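Uncharacterized protein (Trypanosoma congolense, PDB 4E40) probably acts as the cell-surface haptoglobin-haemoglobin receptor, an elongated helical bundle that would take up this complex as a source of haem and iron. Local coordinates at residues V7-S12 / D180-V185; A16-L21 / V138-L143; A84-K89 / A237-T242; V170-L175 / S201-D206. All coordinates share one frame; numbering follows the deposited sequence. Where two conformers were deposited one is given.

Interaction 1 of 4, residues V7-S12 / D180-V185. Unlike the reference sequence in segment 7-12: E10 (reference Lys), S12 (reference Ala).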
loop_
_atom_site.group_PDB
_atom_site.type_symbol
_atom_site.label_atom_id
_atom_site.label_comp_id
_atom_site.label_asym_id
_atom_site.label_seq_id
_atom_site.Cartn_x
_atom_site.Cartn_y
_atom_site.Cartn_z
ATOM N N VAL A 7 38.345 -2.157 -6.601
ATOM C CA VAL A 7 38.639 -3.578 -6.678
ATOM C C VAL A 7 38.656 -4.039 -8.161
ATOM O O VAL A 7 37.868 -3.555 -8.960
ATOM C CB VAL A 7 37.660 -4.360 -5.759
ATOM C CG1 VAL A 7 37.290 -3.467 -4.576
ATOM C CG2 VAL A 7 36.360 -4.741 -6.460
ATOM N N GLU A 8 39.620 -4.857 -8.556
ATOM C CA GLU A 8 39.678 -5.299 -9.958
ATOM C C GLU A 8 39.087 -6.716 -10.070
ATOM O O GLU A 8 39.190 -7.485 -9.116
ATOM C CB GLU A 8 41.100 -5.312 -10.458
ATOM C CG GLU A 8 41.587 -3.953 -10.890
ATOM C CD GLU A 8 42.778 -4.089 -11.803
ATOM O OE1 GLU A 8 43.795 -4.713 -11.389
ATOM O OE2 GLU A 8 42.682 -3.585 -12.941
ATOM N N LEU A 9 38.394 -7.028 -11.159
ATOM C CA LEU A 9 37.812 -8.390 -11.281
ATOM C C LEU A 9 39.007 -9.309 -11.583
ATOM O O LEU A 9 39.832 -9.005 -12.465
ATOM C CB LEU A 9 36.732 -8.413 -12.379
ATOM C CG LEU A 9 35.509 -7.485 -12.104
ATOM C CD1 LEU A 9 34.619 -7.268 -13.310
ATOM C CD2 LEU A 9 34.684 -8.056 -10.955
ATOM N N GLU A 10 39.109 -10.395 -10.831
ATOM C CA GLU A 10 40.369 -11.150 -10.740
ATOM C C GLU A 10 40.368 -12.375 -11.651
ATOM O O GLU A 10 41.422 -12.944 -11.951
ATOM C CB GLU A 10 40.523 -11.585 -9.278
ATOM C CG GLU A 10 41.834 -12.178 -8.886
ATOM C CD GLU A 10 41.867 -12.721 -7.441
ATOM O OE1 GLU A 10 40.850 -12.699 -6.724
ATOM O OE2 GLU A 10 42.946 -13.167 -7.001
ATOM N N ASP A 11 39.176 -12.846 -12.022
ATOM C CA ASP A 11 39.094 -14.099 -12.764
ATOM C C ASP A 11 37.771 -14.177 -13.532
ATOM O O ASP A 11 36.933 -13.291 -13.389
ATOM C CB ASP A 11 39.283 -15.313 -11.858
ATOM C CG ASP A 11 38.369 -15.287 -10.651
ATOM O OD1 ASP A 11 38.905 -15.564 -9.506
ATOM O OD2 ASP A 11 37.162 -15.181 -10.847
ATOM N N SER A 12 37.622 -15.204 -14.352
ATOM C CA SER A 12 36.402 -15.354 -15.187
ATOM C C SER A 12 35.142 -15.386 -14.359
ATOM O O SER A 12 34.121 -14.789 -14.742
ATOM C CB SER A 12 36.445 -16.678 -15.972
ATOM O OG SER A 12 37.640 -16.707 -16.771
ATOM N N ASP A 180 26.490 -11.001 -2.866
ATOM C CA ASP A 180 27.286 -11.891 -1.982
ATOM C C ASP A 180 28.261 -12.720 -2.777
ATOM O O ASP A 180 29.274 -13.165 -2.207
ATOM C CB ASP A 180 26.371 -12.818 -1.208
ATOM C CG ASP A 180 25.614 -12.107 -0.124
ATOM O OD1 ASP A 180 25.821 -10.881 0.121
ATOM O OD2 ASP A 180 24.708 -12.764 0.456
ATOM N N LYS A 181 28.057 -12.896 -4.104
ATOM C CA LYS A 181 29.056 -13.591 -4.924
ATOM C C LYS A 181 30.327 -12.777 -5.200
ATOM O O LYS A 181 31.354 -13.302 -5.674
ATOM C CB LYS A 181 28.417 -14.011 -6.266
ATOM C CG LYS A 181 27.341 -15.051 -6.170
ATOM C CD LYS A 181 27.292 -15.842 -7.476
ATOM C CE LYS A 181 27.893 -17.231 -7.268
ATOM N NZ LYS A 181 27.670 -18.103 -8.469
ATOM N N LEU A 182 30.240 -11.458 -4.993
ATOM C CA LEU A 182 31.362 -10.541 -5.219
ATOM C C LEU A 182 31.599 -9.702 -3.971
ATOM O O LEU A 182 31.378 -8.484 -3.974
ATOM C CB LEU A 182 31.033 -9.569 -6.346
ATOM C CG LEU A 182 31.156 -10.001 -7.754
ATOM C CD1 LEU A 182 30.565 -8.901 -8.633
ATOM C CD2 LEU A 182 32.623 -10.271 -8.077
ATOM N N PRO A 183 32.119 -10.338 -2.936
ATOM C CA PRO A 183 32.259 -9.653 -1.655
ATOM C C PRO A 183 33.166 -8.416 -1.748
ATOM O O PRO A 183 32.904 -7.427 -1.044
ATOM C CB PRO A 183 32.828 -10.751 -0.716
ATOM C CG PRO A 183 33.444 -11.785 -1.654
ATOM C CD PRO A 183 32.563 -11.747 -2.877
ATOM N N GLY A 184 34.171 -8.417 -2.637
ATOM C CA GLY A 184 35.040 -7.251 -2.760
ATOM C C GLY A 184 34.292 -6.049 -3.305
ATOM O O GLY A 184 34.436 -4.929 -2.802
ATOM N N VAL A 185 33.441 -6.273 -4.303
ATOM C CA VAL A 185 32.623 -5.188 -4.857
ATOM C C VAL A 185 31.546 -4.736 -3.876
ATOM O O VAL A 185 31.289 -3.540 -3.712
ATOM C CB VAL A 185 31.972 -5.598 -6.236
ATOM C CG1 VAL A 185 30.897 -4.598 -6.699
ATOM C CG2 VAL A 185 33.054 -5.808 -7.330
#

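Interaction 2 of 4, residues A16-L21 / V138-L143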
loop_
_atom_site.group_PDB
_atom_site.type_symbol
_atom_site.label_atom_id
_atom_site.label_comp_id
_atom_site.label_asym_id
_atom_site.label_seq_id
_atom_site.Cartn_x
_atom_site.Cartn_y
_atom_site.Cartn_z
ATOM N N ALA A 16 31.784 -12.966 -14.557
ATOM C CA ALA A 16 30.410 -13.447 -14.771
ATOM C C ALA A 16 29.530 -12.967 -13.650
ATOM O O ALA A 16 28.390 -12.566 -13.854
ATOM C CB ALA A 16 30.400 -14.978 -14.851
ATOM N N ALA A 17 30.062 -13.019 -12.430
ATOM C CA ALA A 17 29.273 -12.509 -11.317
ATOM C C ALA A 17 28.997 -10.995 -11.407
ATOM O O ALA A 17 27.877 -10.552 -11.054
ATOM C CB ALA A 17 29.945 -12.873 -9.956
ATOM N N ALA A 18 29.969 -10.223 -11.885
ATOM C CA ALA A 18 29.744 -8.761 -12.052
ATOM C C ALA A 18 28.766 -8.503 -13.181
ATOM O O ALA A 18 27.938 -7.595 -13.059
ATOM C CB ALA A 18 31.075 -8.044 -12.295
ATOM N N CYS A 19 28.809 -9.316 -14.242
ATOM C CA CYS A 19 27.830 -9.196 -15.366
ATOM C C CYS A 19 26.424 -9.402 -14.832
ATOM O O CYS A 19 25.519 -8.582 -15.075
ATOM C CB CYS A 19 28.156 -10.285 -16.408
ATOM S SG CYS A 19 27.335 -9.855 -17.963
ATOM N N GLU A 20 26.243 -10.488 -14.043
ATOM C CA GLU A 20 24.909 -10.754 -13.458
ATOM C C GLU A 20 24.504 -9.631 -12.496
ATOM O O GLU A 20 23.342 -9.221 -12.467
ATOM C CB GLU A 20 24.849 -12.114 -12.753
ATOM C CG GLU A 20 23.480 -12.431 -12.110
ATOM C CD GLU A 20 22.319 -12.312 -13.082
ATOM O OE1 GLU A 20 22.554 -12.374 -14.323
ATOM O OE2 GLU A 20 21.160 -12.130 -12.638
ATOM N N LEU A 21 25.426 -9.180 -11.652
ATOM C CA LEU A 21 25.118 -8.094 -10.720
ATOM C C LEU A 21 24.657 -6.841 -11.483
ATOM O O LEU A 21 23.698 -6.187 -11.068
ATOM C CB LEU A 21 26.340 -7.733 -9.877
ATOM C CG LEU A 21 26.217 -6.583 -8.875
ATOM C CD1 LEU A 21 25.063 -6.810 -7.882
ATOM C CD2 LEU A 21 27.512 -6.277 -8.123
ATOM N N VAL A 138 25.633 1.997 -13.246
ATOM C CA VAL A 138 26.685 2.744 -14.019
ATOM C C VAL A 138 28.035 2.384 -13.504
ATOM O O VAL A 138 28.974 2.067 -14.291
ATOM C CB VAL A 138 26.511 4.265 -13.892
ATOM C CG1 VAL A 138 27.706 4.968 -14.532
ATOM C CG2 VAL A 138 25.244 4.663 -14.602
ATOM N N LYS A 139 28.231 2.340 -12.195
ATOM C CA LYS A 139 29.570 2.023 -11.691
ATOM C C LYS A 139 30.069 0.583 -11.941
ATOM O O LYS A 139 31.260 0.337 -12.209
ATOM C CB LYS A 139 29.666 2.324 -10.211
ATOM C CG LYS A 139 29.399 3.792 -9.917
ATOM C CD LYS A 139 29.727 4.155 -8.491
ATOM C CE LYS A 139 29.487 5.646 -8.229
ATOM N NZ LYS A 139 30.225 6.075 -7.011
ATOM N N VAL A 140 29.142 -0.373 -11.840
ATOM C CA VAL A 140 29.478 -1.740 -12.158
ATOM C C VAL A 140 29.707 -1.869 -13.671
ATOM O O VAL A 140 30.566 -2.640 -14.087
ATOM C CB VAL A 140 28.419 -2.771 -11.620
ATOM C CG1 VAL A 140 28.754 -4.220 -12.052
ATOM C CG2 VAL A 140 28.380 -2.640 -10.092
ATOM N N SER A 141 28.940 -1.145 -14.499
ATOM C CA SER A 141 29.172 -1.184 -15.947
ATOM C C SER A 141 30.567 -0.653 -16.243
ATOM O O SER A 141 31.253 -1.198 -17.140
ATOM C CB SER A 141 28.151 -0.346 -16.724
ATOM O OG SER A 141 26.866 -0.938 -16.660
ATOM N N ASN A 142 30.997 0.393 -15.518
ATOM C CA ASN A 142 32.361 0.930 -15.722
ATOM C C ASN A 142 33.405 -0.113 -15.410
ATOM O O ASN A 142 34.423 -0.232 -16.135
ATOM C CB ASN A 142 32.624 2.207 -14.937
ATOM C CG ASN A 142 31.763 3.345 -15.390
ATOM O OD1 ASN A 142 31.178 3.312 -16.497
ATOM N ND2 ASN A 142 31.668 4.389 -14.549
ATOM N N LEU A 143 33.193 -0.843 -14.307
ATOM C CA LEU A 143 34.092 -1.898 -13.886
ATOM C C LEU A 143 34.194 -2.983 -14.951
ATOM O O LEU A 143 35.305 -3.440 -15.280
ATOM C CB LEU A 143 33.629 -2.468 -12.518
ATOM C CG LEU A 143 34.470 -3.596 -11.958
ATOM C CD1 LEU A 143 35.828 -3.109 -11.430
ATOM C CD2 LEU A 143 33.679 -4.322 -10.841
#

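Interaction 3 of 4, residues A84-K89 / A237-T242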
loop_
_atom_site.group_PDB
_atom_site.type_symbol
_atom_site.label_atom_id
_atom_site.label_comp_id
_atom_site.label_asym_id
_atom_site.label_seq_id
_atom_site.Cartn_x
_atom_site.Cartn_y
_atom_site.Cartn_z
ATOM N N ALA A 84 -47.559 4.045 19.910
ATOM C CA ALA A 84 -46.506 4.995 20.317
ATOM C C ALA A 84 -45.293 4.217 20.823
ATOM O O ALA A 84 -44.131 4.597 20.593
ATOM C CB ALA A 84 -47.024 5.942 21.400
ATOM N N GLN A 85 -45.552 3.110 21.512
ATOM C CA GLN A 85 -44.433 2.274 21.930
ATOM C C GLN A 85 -43.626 1.684 20.805
ATOM O O GLN A 85 -42.402 1.649 20.915
ATOM C CB GLN A 85 -44.916 1.204 22.911
ATOM C CG GLN A 85 -45.431 1.877 24.183
ATOM C CD GLN A 85 -44.331 2.540 25.032
ATOM O OE1 GLN A 85 -43.544 1.826 25.655
ATOM N NE2 GLN A 85 -44.272 3.909 25.079
ATOM N N LYS A 86 -44.259 1.238 19.729
ATOM C CA LYS A 86 -43.473 0.720 18.621
ATOM C C LYS A 86 -42.666 1.879 18.054
ATOM O O LYS A 86 -41.517 1.727 17.690
ATOM C CB LYS A 86 -44.335 0.099 17.545
ATOM C CG LYS A 86 -45.110 -1.125 18.068
ATOM C CD LYS A 86 -45.975 -1.691 16.969
ATOM C CE LYS A 86 -46.675 -2.977 17.430
ATOM N NZ LYS A 86 -47.873 -3.290 16.606
ATOM N N VAL A 87 -43.258 3.081 18.020
ATOM C CA VAL A 87 -42.494 4.210 17.463
ATOM C C VAL A 87 -41.239 4.540 18.302
ATOM O O VAL A 87 -40.149 4.697 17.758
ATOM C CB VAL A 87 -43.386 5.486 17.411
ATOM C CG1 VAL A 87 -42.562 6.723 17.001
ATOM C CG2 VAL A 87 -44.498 5.219 16.413
ATOM N N ARG A 88 -41.417 4.616 19.619
ATOM C CA ARG A 88 -40.316 4.991 20.520
ATOM C C ARG A 88 -39.243 3.904 20.479
ATOM O O ARG A 88 -38.048 4.221 20.457
ATOM C CB ARG A 88 -40.818 5.184 21.963
ATOM C CG ARG A 88 -41.697 6.461 22.077
ATOM C CD ARG A 88 -42.704 6.293 23.215
ATOM N NE ARG A 88 -43.599 7.456 23.171
ATOM C CZ ARG A 88 -44.804 7.530 23.724
ATOM N NH1 ARG A 88 -45.483 8.657 23.591
ATOM N NH2 ARG A 88 -45.347 6.494 24.399
ATOM N N LYS A 89 -39.674 2.643 20.440
ATOM C CA LYS A 89 -38.652 1.576 20.424
ATOM C C LYS A 89 -37.877 1.547 19.131
ATOM O O LYS A 89 -36.634 1.356 19.145
ATOM C CB LYS A 89 -39.301 0.216 20.631
ATOM C CG LYS A 89 -39.793 0.003 22.060
ATOM C CD LYS A 89 -40.480 -1.353 22.165
ATOM C CE LYS A 89 -41.415 -1.357 23.349
ATOM N NZ LYS A 89 -42.268 -2.588 23.404
ATOM N N ALA A 237 -36.050 3.346 11.372
ATOM C CA ALA A 237 -36.679 4.661 11.118
ATOM C C ALA A 237 -37.966 4.542 10.291
ATOM O O ALA A 237 -38.929 5.256 10.574
ATOM C CB ALA A 237 -35.687 5.624 10.470
ATOM N N GLU A 238 -37.986 3.680 9.290
ATOM C CA GLU A 238 -39.190 3.455 8.523
ATOM C C GLU A 238 -40.342 3.001 9.440
ATOM O O GLU A 238 -41.468 3.552 9.423
ATOM C CB GLU A 238 -38.926 2.449 7.409
ATOM C CG GLU A 238 -38.075 2.958 6.262
ATOM C CD GLU A 238 -37.556 1.819 5.394
ATOM O OE1 GLU A 238 -38.157 0.720 5.438
ATOM O OE2 GLU A 238 -36.545 2.002 4.677
ATOM N N GLU A 239 -40.060 2.019 10.295
ATOM C CA GLU A 239 -41.094 1.589 11.243
ATOM C C GLU A 239 -41.604 2.724 12.116
ATOM O O GLU A 239 -42.834 2.874 12.329
ATOM C CB GLU A 239 -40.658 0.342 12.068
ATOM C CG GLU A 239 -41.941 -0.204 12.741
ATOM C CD GLU A 239 -41.739 -1.152 13.910
ATOM O OE1 GLU A 239 -40.587 -1.398 14.344
ATOM O OE2 GLU A 239 -42.806 -1.593 14.417
ATOM N N ALA A 240 -40.694 3.546 12.628
ATOM C CA ALA A 240 -41.089 4.674 13.451
ATOM C C ALA A 240 -42.040 5.593 12.645
ATOM O O ALA A 240 -43.055 6.028 13.188
ATOM C CB ALA A 240 -39.890 5.444 13.981
ATOM N N GLU A 241 -41.711 5.885 11.391
ATOM C CA GLU A 241 -42.571 6.755 10.563
ATOM C C GLU A 241 -43.917 6.083 10.297
ATOM O O GLU A 241 -44.979 6.666 10.579
ATOM C CB GLU A 241 -41.871 7.137 9.246
ATOM C CG GLU A 241 -40.606 7.962 9.443
ATOM C CD GLU A 241 -40.044 8.540 8.151
ATOM O OE1 GLU A 241 -39.267 7.852 7.451
ATOM O OE2 GLU A 241 -40.351 9.709 7.862
ATOM N N THR A 242 -43.875 4.857 9.780
ATOM C CA THR A 242 -45.090 4.134 9.426
ATOM C C THR A 242 -46.052 4.037 10.624
ATOM O O THR A 242 -47.250 4.376 10.518
ATOM C CB THR A 242 -44.755 2.721 8.884
ATOM O OG1 THR A 242 -44.027 2.844 7.675
ATOM C CG2 THR A 242 -46.033 1.952 8.545
HETATM O O HOH W 1 -40.646 -1.070 17.092
#

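Interaction 4 of 4, residues V170-L175 / S201-D206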
loop_
_atom_site.group_PDB
_atom_site.type_symbol
_atom_site.label_atom_id
_atom_site.label_comp_id
_atom_site.label_asym_id
_atom_site.label_seq_id
_atom_site.Cartn_x
_atom_site.Cartn_y
_atom_site.Cartn_z
ATOM N N VAL A 170 14.128 -8.969 -10.963
ATOM C CA VAL A 170 14.961 -8.658 -9.731
ATOM C C VAL A 170 14.088 -8.545 -8.505
ATOM O O VAL A 170 12.985 -7.940 -8.485
ATOM C CB VAL A 170 15.748 -7.368 -9.898
ATOM C CG1 VAL A 170 16.513 -7.010 -8.587
ATOM C CG2 VAL A 170 16.716 -7.544 -10.995
ATOM N N THR A 171 14.614 -9.126 -7.402
ATOM C CA THR A 171 14.054 -8.973 -6.079
ATOM C C THR A 171 15.175 -8.575 -5.125
ATOM O O THR A 171 16.349 -8.730 -5.443
ATOM C CB THR A 171 13.391 -10.250 -5.520
ATOM O OG1 THR A 171 14.364 -11.279 -5.406
ATOM C CG2 THR A 171 12.322 -10.753 -6.492
ATOM N N ALA A 172 14.778 -8.082 -3.939
ATOM C CA ALA A 172 15.845 -7.833 -2.940
ATOM C C ALA A 172 16.611 -9.134 -2.654
ATOM O O ALA A 172 17.827 -9.088 -2.461
ATOM C CB ALA A 172 15.239 -7.241 -1.621
ATOM N N LYS A 173 15.937 -10.257 -2.628
ATOM C CA LYS A 173 16.591 -11.528 -2.401
ATOM C C LYS A 173 17.571 -11.871 -3.495
ATOM O O LYS A 173 18.726 -12.257 -3.203
ATOM C CB LYS A 173 15.497 -12.606 -2.290
ATOM C CG LYS A 173 16.081 -13.989 -2.050
ATOM C CD LYS A 173 14.936 -15.029 -1.979
ATOM C CE LYS A 173 15.502 -16.426 -1.690
ATOM N NZ LYS A 173 14.355 -17.394 -1.584
ATOM N N SER A 174 17.163 -11.717 -4.763
ATOM C CA SER A 174 18.110 -12.089 -5.800
ATOM C C SER A 174 19.273 -11.089 -5.914
ATOM O O SER A 174 20.404 -11.493 -6.186
ATOM C CB SER A 174 17.400 -12.254 -7.192
ATOM O OG SER A 174 17.012 -10.948 -7.677
ATOM N N LEU A 175 19.037 -9.809 -5.609
ATOM C CA LEU A 175 20.112 -8.859 -5.691
ATOM C C LEU A 175 21.125 -9.158 -4.568
ATOM O O LEU A 175 22.312 -9.074 -4.806
ATOM C CB LEU A 175 19.541 -7.445 -5.604
ATOM C CG LEU A 175 20.613 -6.352 -5.551
ATOM C CD1 LEU A 175 21.539 -6.361 -6.796
ATOM C CD2 LEU A 175 19.908 -4.998 -5.407
ATOM N N SER A 201 15.637 -0.109 0.865
ATOM C CA SER A 201 14.497 0.573 0.182
ATOM C C SER A 201 13.546 -0.443 -0.431
ATOM O O SER A 201 12.310 -0.314 -0.260
ATOM C CB SER A 201 14.972 1.521 -0.902
ATOM O OG SER A 201 15.688 2.622 -0.329
ATOM N N LEU A 202 14.059 -1.485 -1.098
ATOM C CA LEU A 202 13.162 -2.493 -1.667
ATOM C C LEU A 202 12.403 -3.268 -0.582
ATOM O O LEU A 202 11.219 -3.577 -0.785
ATOM C CB LEU A 202 13.940 -3.525 -2.492
ATOM C CG LEU A 202 14.435 -2.968 -3.827
ATOM C CD1 LEU A 202 15.357 -4.009 -4.502
ATOM C CD2 LEU A 202 13.300 -2.563 -4.773
ATOM N N ASP A 203 13.060 -3.586 0.529
ATOM C CA ASP A 203 12.373 -4.339 1.594
ATOM C C ASP A 203 11.313 -3.460 2.319
ATOM O O ASP A 203 10.245 -3.939 2.704
ATOM C CB ASP A 203 13.382 -5.048 2.515
ATOM C CG ASP A 203 14.078 -6.279 1.822
ATOM O OD1 ASP A 203 13.360 -7.204 1.319
ATOM O OD2 ASP A 203 15.352 -6.357 1.777
ATOM N N ASN A 204 11.566 -2.169 2.406
ATOM C CA ASN A 204 10.565 -1.230 3.012
ATOM C C ASN A 204 9.394 -1.026 2.055
ATOM O O ASN A 204 8.245 -0.959 2.493
ATOM C CB ASN A 204 11.219 0.091 3.423
ATOM C CG ASN A 204 12.043 -0.065 4.702
ATOM O OD1 ASN A 204 11.700 -0.897 5.538
ATOM N ND2 ASN A 204 13.063 0.761 4.883
ATOM N N LEU A 205 9.692 -0.914 0.762
ATOM C CA LEU A 205 8.674 -0.786 -0.292
ATOM C C LEU A 205 7.736 -1.991 -0.270
ATOM O O LEU A 205 6.520 -1.819 -0.279
ATOM C CB LEU A 205 9.397 -0.603 -1.635
ATOM C CG LEU A 205 8.542 -0.601 -2.895
ATOM C CD1 LEU A 205 7.379 0.447 -2.833
ATOM C CD2 LEU A 205 9.425 -0.359 -4.092
ATOM N N ASP A 206 8.311 -3.198 -0.254
ATOM C CA ASP A 206 7.541 -4.441 -0.273
ATOM C C ASP A 206 6.635 -4.466 0.969
ATOM O O ASP A 206 5.413 -4.733 0.827
ATOM C CB ASP A 206 8.552 -5.599 -0.264
ATOM C CG ASP A 206 7.960 -6.920 -0.590
ATOM O OD1 ASP A 206 6.780 -7.032 -0.967
ATOM O OD2 ASP A 206 8.776 -7.902 -0.585
#

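Interaction 1 of 4, residues V7-S12 / D180-V185
V7 and L9 of the N-terminal tail pack against L182, G184 and V185 near one end of a long helical bundle. This bundle is one piece of a longer protein, probably the part of the membrane receptor displayed at the cell surface. The tail runs ahead of helix 12-26. Its partners lie at the start of the short helix 183-187. No hydrogen bond joins the two segments, and the contact is van der Waals. V7 divides its two methyls between two neighbours. CG2 of V7 meets CG2 of V185 at 3.6 Å, and these side chains cross at about a right angle. CG1 of V7 rests on the backbone, 3.7 Å from G184 O. The first torsion of V7 is -31°, away from a staggered value. This puts CG1 near its own backbone N and leaves CG2 between that N and the carbonyl carbon. The CA atoms of the two segments are closest at V7 and G184, 6.5 Å apart.

The second touch is deeper, since L9 and L182 are both buried. Around them, L9 packs on A18 of helix 12-26 and on L143 and L144 of helix 82-147. L182 packs on A17 and A18 of helix 12-26.

Further along the tail, D11 is the N-cap of helix 12-26. Its OD2 caps D14 N, and D14 OD2 accepts from E10 N. L182 occupies the N-cap position of helix 183-187, immediately before P183. It meets L9 at about a right angle, methyl against methyl, with L182 CD2 4.2 Å from L9 CD2.

Interaction 2 of 4, residues A16-L21 / V138-L143
V140 of helix 82-147 packs on A18, L21, R22 and L25 of helix 12-26. These four are spaced i, i+3, i+4 and i+7, and V140 enters the hole they form, in knobs-into-holes fashion. The two segments run in broadly opposite directions. Their closest CA atoms, of A18 and V140, are 7.0 Å apart. The CB of V140 is directed at the other helix, but its two methyls make the touch. CG1 is anti to the backbone N, chi1 176°. It sits 3.6 Å from A18 O, a carbonyl of the facing helix. The same methyl is 4.5 Å from A18 CB, a looser approach. CG2 branches to the other side, next to the V140 backbone N. It faces the end of L21, with CD2 of L21 at 4.2 Å. V140 thus spans one turn of helix 12-26. A18, L21 and V140 are all buried, and no hydrogen bond crosses between the segments.

S141 OG is hydrogen-bonded to R22 NH1, which gives the two helices a polar link beside the apolar one. C19 turns its CB away from the segment 138-143 and forms the disulfide with C162.

L21 also touches L175 and L179 of helix 172-180 and V185 of helix 183-187, and V185 touches L143 as well. The short helices 172-180 and 183-187 therefore lie along one side of the pair formed by helices 12-26 and 82-147.

Interaction 3 of 4, residues A84-K89 / A237-T242
V87 and A240 bring two antiparallel helices of the long three-helix bundle very close together. Their CA atoms are only 4.3 Å apart. This is consistent with the small side chain of A240.

The apolar part is formed by these two buried residues. CG2 of V87 sits 3.6 Å from A240 O, and CG1 of V87 is 4.2 Å from A240 CB. In return, A240 CB lies 3.9 Å from V87 O, so each side chain rests partly on the other's backbone. Both residues also pack on A70 of helix 28-73, the third helix.

A second van der Waals touch lies on the exposed flank, at K86 and E239. The E239 chain is extended, with CG anti to its N (chi1 -166°), and reaches over to helix 82-147. There E239 OE2 lies 3.9 Å from K86 CB.

The polar part is on the same flank. The opposite charges do not meet, since K86 NZ leads away and stays 5.8 Å from E239 OE2. At most they would attract weakly. One water bridges the flank: it donates to K86 O at 3.0 Å and to E239 OE1 at 2.8 Å.

Interaction 4 of 4, residues V170-L175 / S201-D206
A172 sets its methyl against L202, where the short helix 172-180 begins beside the long helix 192-246 of the bundle. The CA atoms of the two segments are nearest at A172 and L202, 6.1 Å apart.

The buried side is at L202. Its CB touches A172 CB at 4.0 Å. The rest of the leucine runs along the start of the short helix, and CD1 of L202 comes within 4.2 Å of A172 N. Other helices pack around L202: it lies on A129 of helix 82-147 and L35 of helix 28-73. A172 thus rests on a side chain that three long helices share. L175 extends this buried side by touching L21, L25 and I198.

The solvent side is at D203, which is partly exposed. D203 has two deposited conformers, so its contact holds only for the one described. There the carboxylate swings toward A172, with chi1 at -72° setting CG beside the D203 backbone N. Both D203 OD1 and OD2 are then 3.5 Å from A172 CB. This is a van der Waals touch. It is closer than the one at L202, but it lacks the surrounding helices. No hydrogen bond crosses between the segments.

A172 lies within the capping box formed by T171 and S174, which starts helix 172-180. S174 OG also bonds to Q24 NE2, which links the cap to helix 12-26. In the box, S174 N donates to T171 OG1 at 2.9 Å. T171 N donates to S174 OG at 3.0 Å, nearly straight at 176°.

In the fold
Interactions 1 and 2 form one continuous layer, with centres about 10 Å apart. They touch where L182 CD1 lies 3.5 Å from A18 CA. Interaction 4 lies nearer the middle of the chain, next to interaction 2. Their centres are about 19 Å apart, and L21 CD1 is 3.7 Å from L175 CD1. Interaction 3 lies far off, on the other side of the chain's centre from interactions 1 and 2. Its centre is about 77 Å from that of interaction 2. Helix 82-147 serves both 2 and 3, and helix 192-246 serves both 3 and 4. All four lie away from R42 and K52, which bind haem in another structure of this protein; none is bound here.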